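Local coordinates for protein STIV B116 (Sulfolobus turreted icosahedral virus, PDB 2J85) that probably binds DNA as a dimer, belonging to a family of small proteins highly conserved among diverse viruses of crenarchaea, at residues G50-I55 and L66-V71; I24-E29 and K109-E114. All coordinates share one frame; numbering follows the deposited sequence.

Interaction 1. Residues G50-I55 and L66-V71; sequences GHDSTI and LQKNRV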
loop_
_atom_site.group_PDB
_atom_site.type_symbol
_atom_site.label_atom_id
_atom_site.label_comp_id
_atom_site.label_asym_id
_atom_site.label_seq_id
_atom_site.Cartn_x
_atom_site.Cartn_y
_atom_site.Cartn_z
ATOM N N GLY A 50 11.590 -8.408 6.816
ATOM C CA GLY A 50 11.608 -9.821 7.184
ATOM C C GLY A 50 12.506 -10.737 6.364
ATOM O O GLY A 50 12.712 -11.881 6.752
ATOM N N HIS A 51 13.042 -10.254 5.242
ATOM C CA HIS A 51 13.836 -11.109 4.338
ATOM C C HIS A 51 15.303 -10.689 4.195
ATOM O O HIS A 51 15.620 -9.503 4.074
ATOM C CB HIS A 51 13.174 -11.158 2.966
ATOM C CG HIS A 51 11.783 -11.707 3.002
ATOM N ND1 HIS A 51 11.520 -13.059 3.073
ATOM C CD2 HIS A 51 10.579 -11.085 3.015
ATOM C CE1 HIS A 51 10.213 -13.244 3.113
ATOM N NE2 HIS A 51 9.620 -12.064 3.079
ATOM N N ASP A 52 16.181 -11.695 4.194
ATOM C CA ASP A 52 17.637 -11.498 4.093
ATOM C C ASP A 52 18.071 -10.788 2.802
ATOM O O ASP A 52 19.033 -10.020 2.817
ATOM C CB ASP A 52 18.380 -12.848 4.222
ATOM C CG ASP A 52 18.754 -13.197 5.672
ATOM O OD1 ASP A 52 18.895 -12.278 6.514
ATOM O OD2 ASP A 52 18.942 -14.401 5.966
ATOM N N SER A 53 17.370 -11.031 1.693
ATOM C CA SER A 53 17.752 -10.426 0.407
ATOM C C SER A 53 17.632 -8.897 0.464
ATOM O O SER A 53 18.494 -8.176 -0.029
ATOM C CB SER A 53 16.896 -10.971 -0.746
ATOM O OG SER A 53 16.236 -12.164 -0.377
ATOM N N THR A 54 16.550 -8.423 1.072
ATOM C CA THR A 54 16.288 -6.997 1.203
ATOM C C THR A 54 17.217 -6.408 2.251
ATOM O O THR A 54 17.800 -5.346 2.048
ATOM C CB THR A 54 14.826 -6.743 1.590
ATOM O OG1 THR A 54 13.969 -7.424 0.662
ATOM C CG2 THR A 54 14.509 -5.238 1.595
ATOM N N ILE A 55 17.369 -7.121 3.361
ATOM C CA ILE A 55 18.342 -6.769 4.392
ATOM C C ILE A 55 19.768 -6.644 3.853
ATOM O O ILE A 55 20.444 -5.676 4.141
ATOM C CB ILE A 55 18.287 -7.791 5.553
ATOM C CG1 ILE A 55 17.036 -7.540 6.407
ATOM C CG2 ILE A 55 19.564 -7.737 6.411
ATOM C CD1 ILE A 55 16.997 -6.163 7.091
ATOM N N LEU A 66 22.035 -4.540 9.634
ATOM C CA LEU A 66 20.717 -5.005 10.044
ATOM C C LEU A 66 20.620 -6.487 9.842
ATOM O O LEU A 66 21.183 -7.024 8.897
ATOM C CB LEU A 66 19.606 -4.327 9.231
ATOM C CG LEU A 66 19.514 -2.799 9.349
ATOM C CD1 LEU A 66 18.643 -2.241 8.237
ATOM C CD2 LEU A 66 19.018 -2.383 10.725
ATOM N N GLN A 67 19.887 -7.129 10.748
ATOM C CA GLN A 67 19.466 -8.513 10.606
ATOM C C GLN A 67 17.955 -8.512 10.404
ATOM O O GLN A 67 17.265 -7.602 10.863
ATOM C CB GLN A 67 19.860 -9.303 11.849
ATOM C CG GLN A 67 21.345 -9.587 11.938
ATOM C CD GLN A 67 21.753 -10.250 13.257
ATOM O OE1 GLN A 67 22.465 -9.662 14.056
ATOM N NE2 GLN A 67 21.292 -11.466 13.481
ATOM N N LYS A 68 17.440 -9.515 9.697
ATOM C CA LYS A 68 16.009 -9.581 9.413
ATOM C C LYS A 68 15.180 -9.684 10.693
ATOM O O LYS A 68 15.626 -10.237 11.714
ATOM C CB LYS A 68 15.661 -10.732 8.450
ATOM C CG LYS A 68 15.964 -12.144 8.959
ATOM C CD LYS A 68 15.153 -13.165 8.187
ATOM C CE LYS A 68 15.635 -14.585 8.394
ATOM N NZ LYS A 68 15.047 -15.502 7.361
ATOM N N ASN A 69 13.971 -9.140 10.628
ATOM C CA ASN A 69 13.101 -9.084 11.783
ATOM C C ASN A 69 11.658 -8.994 11.306
ATOM O O ASN A 69 11.310 -8.067 10.575
ATOM C CB ASN A 69 13.484 -7.877 12.643
ATOM C CG ASN A 69 12.746 -7.831 13.974
ATOM O OD1 ASN A 69 12.553 -8.854 14.643
ATOM N ND2 ASN A 69 12.346 -6.624 14.378
ATOM N N ARG A 70 10.840 -9.965 11.700
ATOM C CA ARG A 70 9.407 -9.939 11.429
ATOM C C ARG A 70 8.641 -9.229 12.544
ATOM O O ARG A 70 8.747 -9.562 13.717
ATOM C CB ARG A 70 8.839 -11.352 11.227
ATOM C CG ARG A 70 8.948 -11.851 9.778
ATOM C CD ARG A 70 7.941 -12.964 9.498
ATOM N NE ARG A 70 8.062 -14.086 10.429
ATOM C CZ ARG A 70 7.176 -15.076 10.540
ATOM N NH1 ARG A 70 6.072 -15.100 9.792
ATOM N NH2 ARG A 70 7.388 -16.057 11.409
ATOM N N VAL A 71 7.850 -8.252 12.132
ATOM C CA VAL A 71 7.143 -7.352 13.009
ATOM C C VAL A 71 5.882 -7.060 12.228
ATOM O O VAL A 71 5.940 -6.831 11.022
ATOM C CB VAL A 71 7.944 -6.019 13.179
ATOM C CG1 VAL A 71 7.114 -4.937 13.906
ATOM C CG2 VAL A 71 9.261 -6.269 13.877
#
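Leu66 meets the first turn of helix 52-62 through Ile55. Its CB lies 3.8 Å from Ile55 CD1, and the two side chains run at about a right angle to each other, while Leu66 also packs on Val58 and Asn59 one turn further along the same helix. Gln67 offers its backbone, its O 4.0 Å from Ile55 CD1. Lys68 has the largest share of the contact. Buried Ile55 packs on its backbone, with Ile55 CG1 3.8 Å from Lys68 CA. Lys68 CG stands between the backbone N and the carbonyl carbon (chi1 63°), and from there the extended chain runs past Gly50, with CD 3.1 Å from Gly50 O, and alongside Asp52, whose OD1 is 3.8 Å from Lys68 CG. The amine stops short of a salt bridge, Lys68 NZ being 4.3 Å from Asp52 OD2, so any attraction is probably modest. Asn69 points its CB away, and its ND2 bonds to Asn47 O. Arg70 CG lies 4.2 Å from Gly50 CA. No hydrogen bond joins the two segments. This is surface packing in which the loop that follows helix 52-62 lies over the helix N-terminus, where His51 is the N-cap residue and its O accepts from Ile55 N.

Interaction 2. Residues I24-E29 and K109-E114; sequences IDKLDE and KISFYE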
loop_
_atom_site.group_PDB
_atom_site.type_symbol
_atom_site.label_atom_id
_atom_site.label_comp_id
_atom_site.label_asym_id
_atom_site.label_seq_id
_atom_site.Cartn_x
_atom_site.Cartn_y
_atom_site.Cartn_z
ATOM N N ILE A 24 3.587 11.540 2.400
ATOM C CA ILE A 24 4.501 10.612 1.777
ATOM C C ILE A 24 5.433 11.431 0.900
ATOM O O ILE A 24 4.956 12.169 0.029
ATOM C CB ILE A 24 3.758 9.582 0.884
ATOM C CG1 ILE A 24 2.746 8.776 1.713
ATOM C CG2 ILE A 24 4.770 8.634 0.221
ATOM C CD1 ILE A 24 1.573 8.231 0.935
ATOM N N ASP A 25 6.746 11.312 1.113
ATOM C CA ASP A 25 7.718 11.890 0.153
ATOM C C ASP A 25 8.593 10.790 -0.432
ATOM O O ASP A 25 8.803 9.762 0.186
ATOM C CB ASP A 25 8.611 12.971 0.818
ATOM C CG ASP A 25 9.145 14.048 -0.197
ATOM O OD1 ASP A 25 8.937 13.940 -1.441
ATOM O OD2 ASP A 25 9.785 15.027 0.276
ATOM N N LYS A 26 9.107 11.043 -1.626
ATOM C CA LYS A 26 10.128 10.194 -2.248
ATOM C C LYS A 26 11.527 10.617 -1.756
ATOM O O LYS A 26 11.812 11.803 -1.663
ATOM C CB LYS A 26 10.023 10.341 -3.769
ATOM C CG LYS A 26 10.579 9.187 -4.556
ATOM C CD LYS A 26 10.251 9.339 -6.032
ATOM C CE LYS A 26 10.616 8.088 -6.827
ATOM N NZ LYS A 26 12.070 7.771 -6.754
ATOM N N LEU A 27 12.373 9.653 -1.408
ATOM C CA LEU A 27 13.744 9.919 -0.915
ATOM C C LEU A 27 14.763 9.458 -1.941
ATOM O O LEU A 27 14.516 8.479 -2.650
ATOM C CB LEU A 27 14.026 9.158 0.381
ATOM C CG LEU A 27 13.229 9.537 1.620
ATOM C CD1 LEU A 27 13.599 8.661 2.823
ATOM C CD2 LEU A 27 13.366 11.057 1.951
ATOM N N ASP A 28 15.906 10.139 -2.025
ATOM C CA ASP A 28 17.043 9.579 -2.778
ATOM C C ASP A 28 17.803 8.653 -1.845
ATOM O O ASP A 28 17.485 8.579 -0.670
ATOM C CB ASP A 28 17.946 10.654 -3.423
ATOM C CG ASP A 28 18.620 11.584 -2.401
ATOM O OD1 ASP A 28 18.855 11.206 -1.236
ATOM O OD2 ASP A 28 18.895 12.724 -2.781
ATOM N N GLU A 29 18.763 7.911 -2.377
ATOM C CA GLU A 29 19.529 6.941 -1.589
ATOM C C GLU A 29 20.163 7.530 -0.357
ATOM O O GLU A 29 20.074 6.944 0.732
ATOM C CB GLU A 29 20.686 6.393 -2.399
ATOM C CG GLU A 29 20.324 5.382 -3.444
ATOM C CD GLU A 29 21.589 4.793 -4.090
ATOM O OE1 GLU A 29 22.423 4.213 -3.335
ATOM O OE2 GLU A 29 21.763 4.952 -5.323
ATOM N N LYS A 109 14.344 0.630 -10.471
ATOM C CA LYS A 109 13.894 -0.627 -9.878
ATOM C C LYS A 109 13.894 -0.584 -8.332
ATOM O O LYS A 109 13.264 -1.426 -7.682
ATOM C CB LYS A 109 14.750 -1.784 -10.405
ATOM C CG LYS A 109 14.637 -1.992 -11.910
ATOM C CD LYS A 109 15.872 -2.707 -12.486
ATOM C CE LYS A 109 15.570 -3.533 -13.764
ATOM N NZ LYS A 109 15.417 -4.995 -13.499
ATOM N N ILE A 110 14.598 0.388 -7.750
ATOM C CA ILE A 110 14.521 0.658 -6.300
ATOM C C ILE A 110 14.090 2.099 -6.055
ATOM O O ILE A 110 14.618 3.017 -6.662
ATOM C CB ILE A 110 15.878 0.474 -5.564
ATOM C CG1 ILE A 110 16.592 -0.800 -5.995
ATOM C CG2 ILE A 110 15.659 0.435 -4.071
ATOM C CD1 ILE A 110 18.018 -0.865 -5.495
ATOM N N SER A 111 13.136 2.288 -5.154
ATOM C CA SER A 111 12.701 3.610 -4.742
ATOM C C SER A 111 12.595 3.644 -3.223
ATOM O O SER A 111 12.417 2.609 -2.573
ATOM C CB SER A 111 11.339 3.945 -5.343
ATOM O OG SER A 111 11.358 3.881 -6.756
ATOM N N PHE A 112 12.692 4.848 -2.666
ATOM C CA PHE A 112 12.646 5.028 -1.225
ATOM C C PHE A 112 11.608 6.065 -0.891
ATOM O O PHE A 112 11.405 7.002 -1.648
ATOM C CB PHE A 112 14.010 5.458 -0.675
ATOM C CG PHE A 112 15.128 4.565 -1.069
ATOM C CD1 PHE A 112 15.937 4.886 -2.132
ATOM C CD2 PHE A 112 15.368 3.397 -0.375
ATOM C CE1 PHE A 112 16.978 4.054 -2.497
ATOM C CE2 PHE A 112 16.410 2.561 -0.728
ATOM C CZ PHE A 112 17.221 2.889 -1.790
ATOM N N TYR A 113 10.927 5.860 0.233
ATOM C CA TYR A 113 9.858 6.756 0.668
ATOM C C TYR A 113 9.900 6.915 2.154
ATOM O O TYR A 113 10.462 6.087 2.891
ATOM C CB TYR A 113 8.464 6.271 0.250
ATOM C CG TYR A 113 8.348 6.016 -1.237
ATOM C CD1 TYR A 113 8.680 4.779 -1.759
ATOM C CD2 TYR A 113 7.938 7.018 -2.123
ATOM C CE1 TYR A 113 8.619 4.542 -3.129
ATOM C CE2 TYR A 113 7.874 6.782 -3.511
ATOM C CZ TYR A 113 8.221 5.532 -3.994
ATOM O OH TYR A 113 8.186 5.204 -5.329
ATOM N N GLU A 114 9.325 8.021 2.597
ATOM C CA GLU A 114 9.122 8.216 3.999
ATOM C C GLU A 114 7.650 8.531 4.171
ATOM O O GLU A 114 7.102 9.321 3.401
ATOM C CB GLU A 114 10.004 9.346 4.499
ATOM C CG GLU A 114 9.944 9.535 5.988
ATOM C CD GLU A 114 10.869 10.624 6.461
ATOM O OE1 GLU A 114 11.427 11.383 5.612
ATOM O OE2 GLU A 114 11.036 10.720 7.694
HETATM O O HOH W 1 13.585 6.724 -4.460
#
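One water between Leu27 and Phe112 is gripped by three groups: it donates to Leu27 O, 2.7 Å away, and accepts from Phe112 N and from Lys26 NZ. Lys26 reaches it with a chain bent at its last torsion (chi4 -61°). On the way Lys26 CG passes obliquely by the Tyr113 ring, 3.8 Å from Tyr113 CE2. Beside the water Phe112 O receives Leu27 N in the shortest direct hydrogen bond of the contact, 2.8 Å long and nearly straight at the hydrogen (176°), although the donor stands well above the carbonyl plane. Asp25 and Glu114 form an antiparallel hydrogen-bonded pair, Asp25 N to Glu114 O at 3.1 Å and Glu114 N to Asp25 O at 3.0 Å. On the face opposite Lys26 and Tyr113, Leu27 CB lies 3.8 Å from Phe112 CB. Leu27 O lies at the Phe112 ring edge. Beyond the strand Glu29 CG comes obliquely to Phe112 CE1, at 3.7 Å. Phe112 also meets Phe32 of helix 29-41, whereas Tyr113 meets Phe18 of the second subunit. The chemistry implies an antiparallel pairing in which a water replaces one direct backbone bond: Leu27 O and Phe112 N, 4.1 Å apart, are joined through it.

Interaction 2 joins two neighbouring strands of the five-stranded mixed sheet and is partly buried, whereas interaction 1 lies at the surface, where the loop after helix 52-62 folds back over the start of that helix. They lie on opposite sides of the chain's centre, with centres about 18 Å apart and no touching atoms, and interaction 1 is nested within the long chain loop closed by interaction 2. Helix 52-62 serves both: its first turn is part of interaction 1, and Leu61 near its end touches Phe112 and Glu29 of interaction 2. The chemistry follows place: packing plus a loose Asp52-Lys68 charge pair at the surface, backbone bonds plus one bridging water in the sheet, which Ile24 continues into the second subunit.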